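Local coordinates for protein AP endonuclease, family 2 (Brucella melitensis biovar Abortus, PDB 3NGF) that probably interconverts hydroxypyruvate and tartronate semialdehyde as a manganese-binding isomerase of the hyi family, built on a TIM barrel related to that of AP endonucleases, at residues Q64-G72 against F91-Y101. Residues are numbered along the deposited sequence; the frame is centred on the assembly and turned at random.
Sequences QVLFNMPPG and FRDNVDIALHY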
ATOM      1  N   GLN A  64       7.122   7.333  -8.039  1.00 10.62           N
ATOM      2  CA  GLN A  64       6.329   6.132  -7.806  1.00  9.93           C
ATOM      3  C   GLN A  64       6.595   5.666  -6.379  1.00 10.20           C
ATOM      4  O   GLN A  64       7.716   5.261  -6.052  1.00 10.79           O
ATOM      5  CB  GLN A  64       6.702   5.013  -8.785  1.00 10.69           C
ATOM      6  CG  GLN A  64       5.771   3.784  -8.655  1.00 10.03           C
ATOM      7  CD  GLN A  64       4.353   4.051  -9.145  1.00 14.13           C
ATOM      8  OE1 GLN A  64       4.176   4.675 -10.185  1.00 13.15           O
ATOM      9  NE2 GLN A  64       3.332   3.524  -8.429  1.00 10.44           N
ATOM     10  N   VAL A  65       5.585   5.776  -5.519  1.00  9.85           N
ATOM     11  CA  VAL A  65       5.778   5.533  -4.080  1.00 10.05           C
ATOM     12  C   VAL A  65       5.549   4.076  -3.700  1.00  9.98           C
ATOM     13  O   VAL A  65       6.217   3.554  -2.786  1.00 11.79           O
ATOM     14  CB  VAL A  65       4.855   6.459  -3.286  1.00 10.75           C
ATOM     15  CG1 VAL A  65       4.848   6.124  -1.825  1.00 15.08           C
ATOM     16  CG2 VAL A  65       5.271   7.955  -3.567  1.00  9.42           C
ATOM     17  N   LEU A  66       4.635   3.415  -4.396  1.00 10.09           N
ATOM     18  CA  LEU A  66       4.185   2.070  -4.005  1.00  9.99           C
ATOM     19  C   LEU A  66       3.439   1.420  -5.154  1.00 10.13           C
ATOM     20  O   LEU A  66       2.740   2.097  -5.909  1.00  9.56           O
ATOM     21  CB  LEU A  66       3.247   2.160  -2.780  1.00 11.56           C
ATOM     22  CG  LEU A  66       2.613   0.822  -2.319  1.00 12.90           C
ATOM     23  CD1 LEU A  66       3.605   0.082  -1.487  1.00 17.33           C
ATOM     24  CD2 LEU A  66       1.297   1.045  -1.557  1.00 17.05           C
ATOM     25  N   PHE A  67       3.585   0.106  -5.291  1.00  8.75           N
ATOM     26  CA  PHE A  67       2.595  -0.720  -5.977  1.00  8.72           C
ATOM     27  C   PHE A  67       2.678  -2.161  -5.459  1.00  9.25           C
ATOM     28  O   PHE A  67       3.501  -2.480  -4.577  1.00  9.23           O
ATOM     29  CB  PHE A  67       2.672  -0.632  -7.510  1.00  8.27           C
ATOM     30  CG  PHE A  67       4.001  -1.062  -8.096  1.00  7.46           C
ATOM     31  CD1 PHE A  67       4.195  -2.398  -8.482  1.00  8.85           C
ATOM     32  CD2 PHE A  67       5.042  -0.153  -8.232  1.00  9.59           C
ATOM     33  CE1 PHE A  67       5.423  -2.819  -9.034  1.00 11.40           C
ATOM     34  CE2 PHE A  67       6.242  -0.533  -8.780  1.00  8.81           C
ATOM     35  CZ  PHE A  67       6.443  -1.864  -9.182  1.00  9.64           C
ATOM     36  N   ASN A  68       1.747  -2.988  -5.905  1.00  8.80           N
ATOM     37  CA  ASN A  68       1.659  -4.365  -5.399  1.00  9.63           C
ATOM     38  C   ASN A  68       2.338  -5.345  -6.320  1.00 10.15           C
ATOM     39  O   ASN A  68       2.344  -5.178  -7.545  1.00 10.57           O
ATOM     40  CB  ASN A  68       0.208  -4.809  -5.256  1.00  8.96           C
ATOM     41  CG  ASN A  68      -0.581  -3.989  -4.288  1.00 12.34           C
ATOM     42  OD1 ASN A  68      -0.081  -3.051  -3.687  1.00 13.80           O
ATOM     43  ND2 ASN A  68      -1.870  -4.348  -4.128  1.00 13.80           N
ATOM     44  N   MET A  69       2.855  -6.421  -5.738  1.00 10.60           N
ATOM     45  CA  MET A  69       3.286  -7.567  -6.526  1.00 10.72           C
ATOM     46  C   MET A  69       2.065  -8.246  -7.195  1.00 11.04           C
ATOM     47  O   MET A  69       0.926  -8.046  -6.759  1.00 10.37           O
ATOM     48  CB  MET A  69       4.040  -8.552  -5.629  1.00 11.97           C
ATOM     49  CG  MET A  69       5.245  -7.942  -4.919  1.00 11.13           C
ATOM     50  SD  MET A  69       6.210  -9.200  -4.106  1.00 13.95           S
ATOM     51  CE  MET A  69       7.684  -8.274  -3.629  1.00 14.44           C
ATOM     52  N   PRO A  70       2.290  -9.053  -8.245  1.00 11.06           N
ATOM     53  CA  PRO A  70       1.151  -9.711  -8.909  1.00 12.12           C
ATOM     54  C   PRO A  70       0.300 -10.489  -7.884  1.00 12.25           C
ATOM     55  O   PRO A  70       0.854 -11.158  -6.995  1.00 13.66           O
ATOM     56  CB  PRO A  70       1.822 -10.642  -9.914  1.00 12.06           C
ATOM     57  CG  PRO A  70       3.135 -10.010 -10.205  1.00 12.78           C
ATOM     58  CD  PRO A  70       3.561  -9.306  -8.947  1.00 11.05           C
ATOM     59  N   PRO A  71      -1.027 -10.397  -7.987  1.00 13.24           N
ATOM     60  CA  PRO A  71      -1.918 -10.985  -6.976  1.00 13.52           C
ATOM     61  C   PRO A  71      -2.426 -12.411  -7.252  1.00 14.18           C
ATOM     62  O   PRO A  71      -3.142 -12.977  -6.418  1.00 13.09           O
ATOM     63  CB  PRO A  71      -3.093 -10.035  -7.029  1.00 13.71           C
ATOM     64  CG  PRO A  71      -3.194  -9.706  -8.451  1.00 14.59           C
ATOM     65  CD  PRO A  71      -1.790  -9.607  -8.963  1.00 12.94           C
ATOM     66  N   GLY A  72      -2.062 -12.972  -8.399  1.00 15.11           N
ATOM     67  CA  GLY A  72      -2.693 -14.205  -8.901  1.00 17.19           C
ATOM     68  C   GLY A  72      -3.878 -13.862  -9.792  1.00 18.59           C
ATOM     69  O   GLY A  72      -3.884 -12.822 -10.434  1.00 19.10           O
ATOM     70  N   PHE A  91       4.870 -17.443  -6.352  1.00 12.80           N
ATOM     71  CA  PHE A  91       5.209 -16.223  -5.641  1.00 11.65           C
ATOM     72  C   PHE A  91       6.616 -15.700  -6.010  1.00 11.12           C
ATOM     73  O   PHE A  91       6.788 -14.490  -6.274  1.00 10.17           O
ATOM     74  CB  PHE A  91       5.092 -16.399  -4.124  1.00 10.88           C
ATOM     75  CG  PHE A  91       5.417 -15.136  -3.371  1.00 10.82           C
ATOM     76  CD1 PHE A  91       4.436 -14.174  -3.137  1.00 11.42           C
ATOM     77  CD2 PHE A  91       6.720 -14.884  -2.960  1.00 11.64           C
ATOM     78  CE1 PHE A  91       4.762 -12.966  -2.477  1.00 11.36           C
ATOM     79  CE2 PHE A  91       7.059 -13.722  -2.316  1.00 11.16           C
ATOM     80  CZ  PHE A  91       6.071 -12.746  -2.080  1.00 11.39           C
ATOM     81  N   ARG A  92       7.591 -16.600  -6.035  1.00 11.40           N
ATOM     82  CA  ARG A  92       8.979 -16.269  -6.384  1.00 12.23           C
ATOM     83  C   ARG A  92       9.117 -15.717  -7.799  1.00 13.26           C
ATOM     84  O   ARG A  92       9.791 -14.690  -8.022  1.00 13.98           O
ATOM     85  CB  ARG A  92       9.896 -17.473  -6.202  1.00 12.67           C
ATOM     86  CG  ARG A  92      10.036 -17.871  -4.725  1.00 13.51           C
ATOM     87  CD  ARG A  92      10.810 -19.204  -4.510  1.00 14.67           C
ATOM     88  NE  ARG A  92      11.058 -19.348  -3.081  1.00 14.55           N
ATOM     89  CZ  ARG A  92      12.223 -19.590  -2.502  1.00 13.16           C
ATOM     90  NH1 ARG A  92      13.323 -19.838  -3.219  1.00 14.60           N
ATOM     91  NH2 ARG A  92      12.275 -19.620  -1.175  1.00 15.93           N
ATOM     92  N   ASP A  93       8.441 -16.355  -8.737  1.00 13.73           N
ATOM     93  CA  ASP A  93       8.427 -15.859 -10.104  1.00 15.02           C
ATOM     94  C   ASP A  93       7.777 -14.470 -10.188  1.00 13.86           C
ATOM     95  O   ASP A  93       8.219 -13.615 -10.945  1.00 14.56           O
ATOM     96  CB  ASP A  93       7.720 -16.839 -11.035  1.00 15.58           C
ATOM     97  CG  ASP A  93       8.470 -18.133 -11.192  1.00 18.03           C
ATOM     98  OD1 ASP A  93       9.685 -18.191 -10.875  1.00 20.35           O
ATOM     99  OD2 ASP A  93       7.835 -19.091 -11.656  1.00 19.41           O
ATOM    100  N   ASN A  94       6.756 -14.240  -9.376  1.00 13.26           N
ATOM    101  CA  ASN A  94       6.071 -12.929  -9.340  1.00 12.28           C
ATOM    102  C   ASN A  94       6.941 -11.831  -8.733  1.00 12.47           C
ATOM    103  O   ASN A  94       6.805 -10.636  -9.065  1.00 11.20           O
ATOM    104  CB  ASN A  94       4.748 -13.072  -8.586  1.00 11.88           C
ATOM    105  CG  ASN A  94       3.657 -13.748  -9.428  1.00 11.90           C
ATOM    106  OD1 ASN A  94       3.754 -13.831 -10.654  1.00 14.94           O
ATOM    107  ND2 ASN A  94       2.576 -14.179  -8.763  1.00 11.94           N
ATOM    108  N   VAL A  95       7.873 -12.203  -7.867  1.00 12.80           N
ATOM    109  CA  VAL A  95       8.828 -11.234  -7.355  1.00 13.85           C
ATOM    110  C   VAL A  95       9.713 -10.670  -8.460  1.00 14.48           C
ATOM    111  O   VAL A  95       9.991  -9.469  -8.462  1.00 13.49           O
ATOM    112  CB  VAL A  95       9.695 -11.809  -6.212  1.00 13.85           C
ATOM    113  CG1 VAL A  95      10.820 -10.788  -5.787  1.00 15.81           C
ATOM    114  CG2 VAL A  95       8.813 -12.147  -5.041  1.00 14.96           C
ATOM    115  N   ASP A  96      10.152 -11.533  -9.377  0.50 15.19           N
ATOM    116  CA  ASP A  96      10.960 -11.113 -10.528  0.50 15.82           C
ATOM    117  C   ASP A  96      10.229 -10.067 -11.364  0.50 15.33           C
ATOM    118  O   ASP A  96      10.815  -9.058 -11.768  0.50 14.99           O
ATOM    119  CB  ASP A  96      11.319 -12.311 -11.418  0.50 17.36           C
ATOM    120  CG  ASP A  96      12.312 -13.258 -10.760  0.50 18.25           C
ATOM    121  OD1 ASP A  96      13.189 -12.783 -10.021  0.50 19.15           O
ATOM    122  OD2 ASP A  96      12.221 -14.487 -10.987  0.50 22.29           O
ATOM    123  N   ILE A  97       8.950 -10.329 -11.611  1.00 14.50           N
ATOM    124  CA  ILE A  97       8.100  -9.475 -12.407  1.00 13.63           C
ATOM    125  C   ILE A  97       7.927  -8.131 -11.705  1.00 12.69           C
ATOM    126  O   ILE A  97       8.124  -7.082 -12.316  1.00 11.50           O
ATOM    127  CB  ILE A  97       6.711 -10.124 -12.637  1.00 14.15           C
ATOM    128  CG1 ILE A  97       6.830 -11.383 -13.514  1.00 16.06           C
ATOM    129  CG2 ILE A  97       5.755  -9.132 -13.321  1.00 12.87           C
ATOM    130  CD1 ILE A  97       5.494 -12.113 -13.710  1.00 18.16           C
ATOM    131  N   ALA A  98       7.598  -8.172 -10.408  1.00 11.25           N
ATOM    132  CA  ALA A  98       7.501  -6.938  -9.600  1.00 11.06           C
ATOM    133  C   ALA A  98       8.809  -6.116  -9.582  1.00 11.49           C
ATOM    134  O   ALA A  98       8.769  -4.894  -9.715  1.00 11.27           O
ATOM    135  CB  ALA A  98       7.064  -7.282  -8.174  1.00  9.74           C
ATOM    136  N   LEU A  99       9.942  -6.802  -9.455  1.00 12.08           N
ATOM    137  CA  LEU A  99      11.281  -6.181  -9.442  1.00 12.51           C
ATOM    138  C   LEU A  99      11.568  -5.476 -10.764  1.00 12.92           C
ATOM    139  O   LEU A  99      12.055  -4.332 -10.751  1.00 11.93           O
ATOM    140  CB  LEU A  99      12.381  -7.211  -9.094  1.00 13.47           C
ATOM    141  CG  LEU A  99      13.838  -6.737  -8.991  1.00 15.46           C
ATOM    142  CD1 LEU A  99      13.982  -5.551  -8.026  1.00 14.82           C
ATOM    143  CD2 LEU A  99      14.793  -7.896  -8.594  1.00 17.99           C
ATOM    144  N   HIS A 100      11.258  -6.125 -11.886  1.00 12.95           N
ATOM    145  CA  HIS A 100      11.404  -5.502 -13.217  1.00 13.47           C
ATOM    146  C   HIS A 100      10.703  -4.155 -13.284  1.00 12.96           C
ATOM    147  O   HIS A 100      11.302  -3.157 -13.682  1.00 11.88           O
ATOM    148  CB  HIS A 100      10.888  -6.415 -14.348  1.00 14.82           C
ATOM    149  CG  HIS A 100      10.749  -5.717 -15.663  1.00 15.29           C
ATOM    150  ND1 HIS A 100      11.839  -5.338 -16.426  1.00 16.89           N
ATOM    151  CD2 HIS A 100       9.651  -5.294 -16.341  1.00 18.75           C
ATOM    152  CE1 HIS A 100      11.413  -4.720 -17.516  1.00 19.98           C
ATOM    153  NE2 HIS A 100      10.093  -4.689 -17.497  1.00 18.92           N
ATOM    154  N   TYR A 101       9.439  -4.117 -12.842  1.00 11.78           N
ATOM    155  CA  TYR A 101       8.708  -2.867 -12.808  1.00 11.95           C
ATOM    156  C   TYR A 101       9.250  -1.885 -11.775  1.00 11.00           C
ATOM    157  O   TYR A 101       9.343  -0.682 -12.047  1.00 11.03           O
ATOM    158  CB  TYR A 101       7.211  -3.123 -12.547  1.00 11.80           C
ATOM    159  CG  TYR A 101       6.440  -3.532 -13.761  1.00 12.25           C
ATOM    160  CD1 TYR A 101       6.518  -4.837 -14.258  1.00 13.62           C
ATOM    161  CD2 TYR A 101       5.605  -2.634 -14.416  1.00 14.59           C
ATOM    162  CE1 TYR A 101       5.811  -5.219 -15.369  1.00 15.13           C
ATOM    163  CE2 TYR A 101       4.886  -3.010 -15.523  1.00 16.22           C
ATOM    164  CZ  TYR A 101       4.990  -4.300 -16.003  1.00 17.31           C
ATOM    165  OH  TYR A 101       4.280  -4.665 -17.117  1.00 19.82           O
TER
HETATM  166  O   HOH W   1       2.651 -12.718  -5.803  1.00 11.26           O
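Met69 lies across the helix 91-101 with an unbranched, flexible chain that runs alongside Val95. Its CB touches the methyl of Ala98, and CG settles closer, 3.8 Å from Ala98 CB; the small alanine lets the chain leaving the strand come near the helix. With CG beside the backbone N (chi1 -57°) and the chain extended beyond it, the polarisable SD suits both an aliphatic branch, 4.0 Å from Val95 CG2, and the Phe91 ring at CZ. This is a Met-aromatic contact, the sulfur 5.0 Å from the ring centroid and oblique to it. CE carries on past, 4.3 Å from Val95 CG2.

Pro70 and Asn94 overlap, running antiparallel. The compact, rigid proline ring offers a face that the Asn94 amide covers, Pro70 CB 3.6 Å from Asn94 CG, while ND2 weakly donates to a water that itself donates to Pro70 O at 2.7 Å. Farther back, Phe67 sends its rigid ring to the helix, CZ 3.7 Å from Tyr101 CB and the ring edge toward Ala98 O. The Tyr101 hydroxyl is hydrogen-bonded to Phe48 O. Strand 63-68 and helix 88-104 thus pack as one beta-alpha unit of the xylose isomerase-like TIM barrel.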